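Pectinesterase 1 (PDB 1XG2) catalyses, through the pectinesterase domain that forms this chain, hydrolysis of methyl esters in cell-wall pectin to release methanol, and may help prepare fruit walls for softening. Local coordinates at residues A[152-157]-A[179-184]. Sequence-based numbering, arbitrary orientation.
Sequences VDFIFG and NMVTAQ
Phe154 lays one face of its ring against the corner at Val181: the carbonyl O of Val181 stands 4.0 Å above the ring plane, over its centre, and Val181 CA makes an off-centre CH-pi contact 4.2 Å from the centroid. A chi1 of 74° puts CG of Phe154 between its own backbone N and carbonyl carbon, with the ring alongside Val181, whose CG1 meets Phe154 CZ. With an alanine in place of Phe154, Val181 would probably lose its aromatic cover and a gap would open beside the corner. Beside this ring the main chains are closely knit: Phe154 N bonds to Met180 O (3.1 Å), Ile155 N to Val181 O (2.9 Å), and Ala183 N to Ile155 O, as strands 155-157 and 182-184 run parallel, 10° apart. On the face opposite Ile155 and Thr182, Ala183 CB presses on Asp153 CG at 3.4 Å. Asp153, the predicted nucleophile, has its OD1 beside Met180 CB and in a salt bridge with Arg221, a probable substrate-binding residue. Contact thins at the Val152 end, though all of it is buried: Val152 N comes no nearer to Asn179 than 4.2 Å, at OD1. Phe156 keeps its CB against Ala183 O (3.3 Å) while its ring turns off to stack with Tyr135. In this right-handed parallel beta-helix the pair are neighbouring strands of one sheet, from successive turns, with strand 134-136 beyond 155-157 and strand 217-220 beyond 179-184, while Ile155 touches Leu168 of strand 167-170.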
loop_
_atom_site.group_PDB
_atom_site.type_symbol
_atom_site.label_atom_id
_atom_site.label_comp_id
_atom_site.label_asym_id
_atom_site.label_seq_id
_atom_site.Cartn_x
_atom_site.Cartn_y
_atom_site.Cartn_z
ATOM N N VAL A 152 11.980 -10.714 -4.003
ATOM C CA VAL A 152 12.262 -9.393 -4.537
ATOM C C VAL A 152 11.077 -8.462 -4.247
ATOM O O VAL A 152 9.968 -8.709 -4.708
ATOM C CB VAL A 152 12.501 -9.451 -6.079
ATOM C CG1 VAL A 152 12.751 -8.067 -6.639
ATOM C CG2 VAL A 152 13.658 -10.410 -6.436
ATOM N N ASP A 153 11.329 -7.414 -3.463
ATOM C CA ASP A 153 10.362 -6.359 -3.171
ATOM C C ASP A 153 9.101 -6.933 -2.550
ATOM O O ASP A 153 8.007 -6.637 -3.011
ATOM C CB ASP A 153 9.964 -5.609 -4.456
ATOM C CG ASP A 153 11.127 -4.941 -5.142
ATOM O OD1 ASP A 153 12.218 -4.782 -4.528
ATOM O OD2 ASP A 153 11.028 -4.534 -6.314
ATOM N N PHE A 154 9.236 -7.772 -1.530
ATOM C CA PHE A 154 8.082 -8.561 -1.112
ATOM C C PHE A 154 7.084 -7.819 -0.212
ATOM O O PHE A 154 5.950 -8.282 -0.014
ATOM C CB PHE A 154 8.471 -9.987 -0.661
ATOM C CG PHE A 154 9.161 -10.114 0.689
ATOM C CD1 PHE A 154 8.416 -10.209 1.848
ATOM C CD2 PHE A 154 10.535 -10.332 0.774
ATOM C CE1 PHE A 154 9.022 -10.405 3.074
ATOM C CE2 PHE A 154 11.148 -10.559 2.004
ATOM C CZ PHE A 154 10.373 -10.584 3.162
ATOM N N ILE A 155 7.472 -6.636 0.253
ATOM C CA ILE A 155 6.521 -5.693 0.845
ATOM C C ILE A 155 6.674 -4.369 0.123
ATOM O O ILE A 155 7.678 -3.675 0.287
ATOM C CB ILE A 155 6.754 -5.502 2.345
ATOM C CG1 ILE A 155 6.640 -6.835 3.077
ATOM C CG2 ILE A 155 5.725 -4.527 2.915
ATOM C CD1 ILE A 155 7.070 -6.771 4.525
ATOM N N PHE A 156 5.684 -4.016 -0.690
ATOM C CA PHE A 156 5.822 -2.857 -1.563
ATOM C C PHE A 156 4.514 -2.091 -1.700
ATOM O O PHE A 156 3.449 -2.623 -1.409
ATOM C CB PHE A 156 6.353 -3.285 -2.941
ATOM C CG PHE A 156 5.330 -3.952 -3.807
ATOM C CD1 PHE A 156 4.803 -3.295 -4.917
ATOM C CD2 PHE A 156 4.882 -5.221 -3.515
ATOM C CE1 PHE A 156 3.847 -3.896 -5.721
ATOM C CE2 PHE A 156 3.932 -5.832 -4.322
ATOM C CZ PHE A 156 3.420 -5.169 -5.433
ATOM N N GLY A 157 4.612 -0.844 -2.156
ATOM C CA GLY A 157 3.453 0.028 -2.280
ATOM C C GLY A 157 3.655 1.340 -1.538
ATOM O O GLY A 157 4.781 1.719 -1.230
ATOM N N ASN A 179 17.347 -10.351 -2.859
ATOM C CA ASN A 179 16.116 -10.161 -2.088
ATOM C C ASN A 179 16.049 -8.743 -1.524
ATOM O O ASN A 179 17.060 -8.186 -1.111
ATOM C CB ASN A 179 16.018 -11.159 -0.941
ATOM C CG ASN A 179 15.821 -12.579 -1.415
ATOM O OD1 ASN A 179 15.331 -12.807 -2.512
ATOM N ND2 ASN A 179 16.209 -13.552 -0.578
ATOM N N MET A 180 14.847 -8.183 -1.527
ATOM C CA MET A 180 14.562 -6.885 -0.931
ATOM C C MET A 180 13.281 -7.049 -0.123
ATOM O O MET A 180 12.211 -7.294 -0.697
ATOM C CB MET A 180 14.333 -5.813 -1.999
ATOM C CG MET A 180 15.340 -5.790 -3.106
ATOM S SD MET A 180 16.822 -4.949 -2.574
ATOM C CE MET A 180 17.985 -5.595 -3.775
ATOM N N VAL A 181 13.388 -6.897 1.191
ATOM C CA VAL A 181 12.224 -7.003 2.085
ATOM C C VAL A 181 11.186 -5.956 1.732
ATOM O O VAL A 181 10.004 -6.275 1.632
ATOM C CB VAL A 181 12.605 -6.859 3.564
ATOM C CG1 VAL A 181 11.363 -6.961 4.469
ATOM C CG2 VAL A 181 13.618 -7.939 3.958
ATOM N N THR A 182 11.636 -4.721 1.519
ATOM C CA THR A 182 10.726 -3.625 1.130
ATOM C C THR A 182 11.120 -2.952 -0.178
ATOM O O THR A 182 12.284 -2.932 -0.559
ATOM C CB THR A 182 10.613 -2.539 2.217
ATOM O OG1 THR A 182 11.880 -1.890 2.423
ATOM C CG2 THR A 182 10.245 -3.136 3.557
ATOM N N ALA A 183 10.116 -2.424 -0.863
ATOM C CA ALA A 183 10.295 -1.489 -1.964
ATOM C C ALA A 183 9.205 -0.439 -1.798
ATOM O O ALA A 183 8.137 -0.512 -2.405
ATOM C CB ALA A 183 10.174 -2.192 -3.298
ATOM N N GLN A 184 9.468 0.524 -0.925
ATOM C CA GLN A 184 8.454 1.503 -0.533
ATOM C C GLN A 184 8.359 2.560 -1.635
ATOM O O GLN A 184 9.365 3.087 -2.068
ATOM C CB GLN A 184 8.821 2.114 0.818
ATOM C CG GLN A 184 7.621 2.591 1.636
ATOM C CD GLN A 184 6.980 3.842 1.066
ATOM O OE1 GLN A 184 5.747 4.024 1.143
ATOM N NE2 GLN A 184 7.796 4.703 0.485
#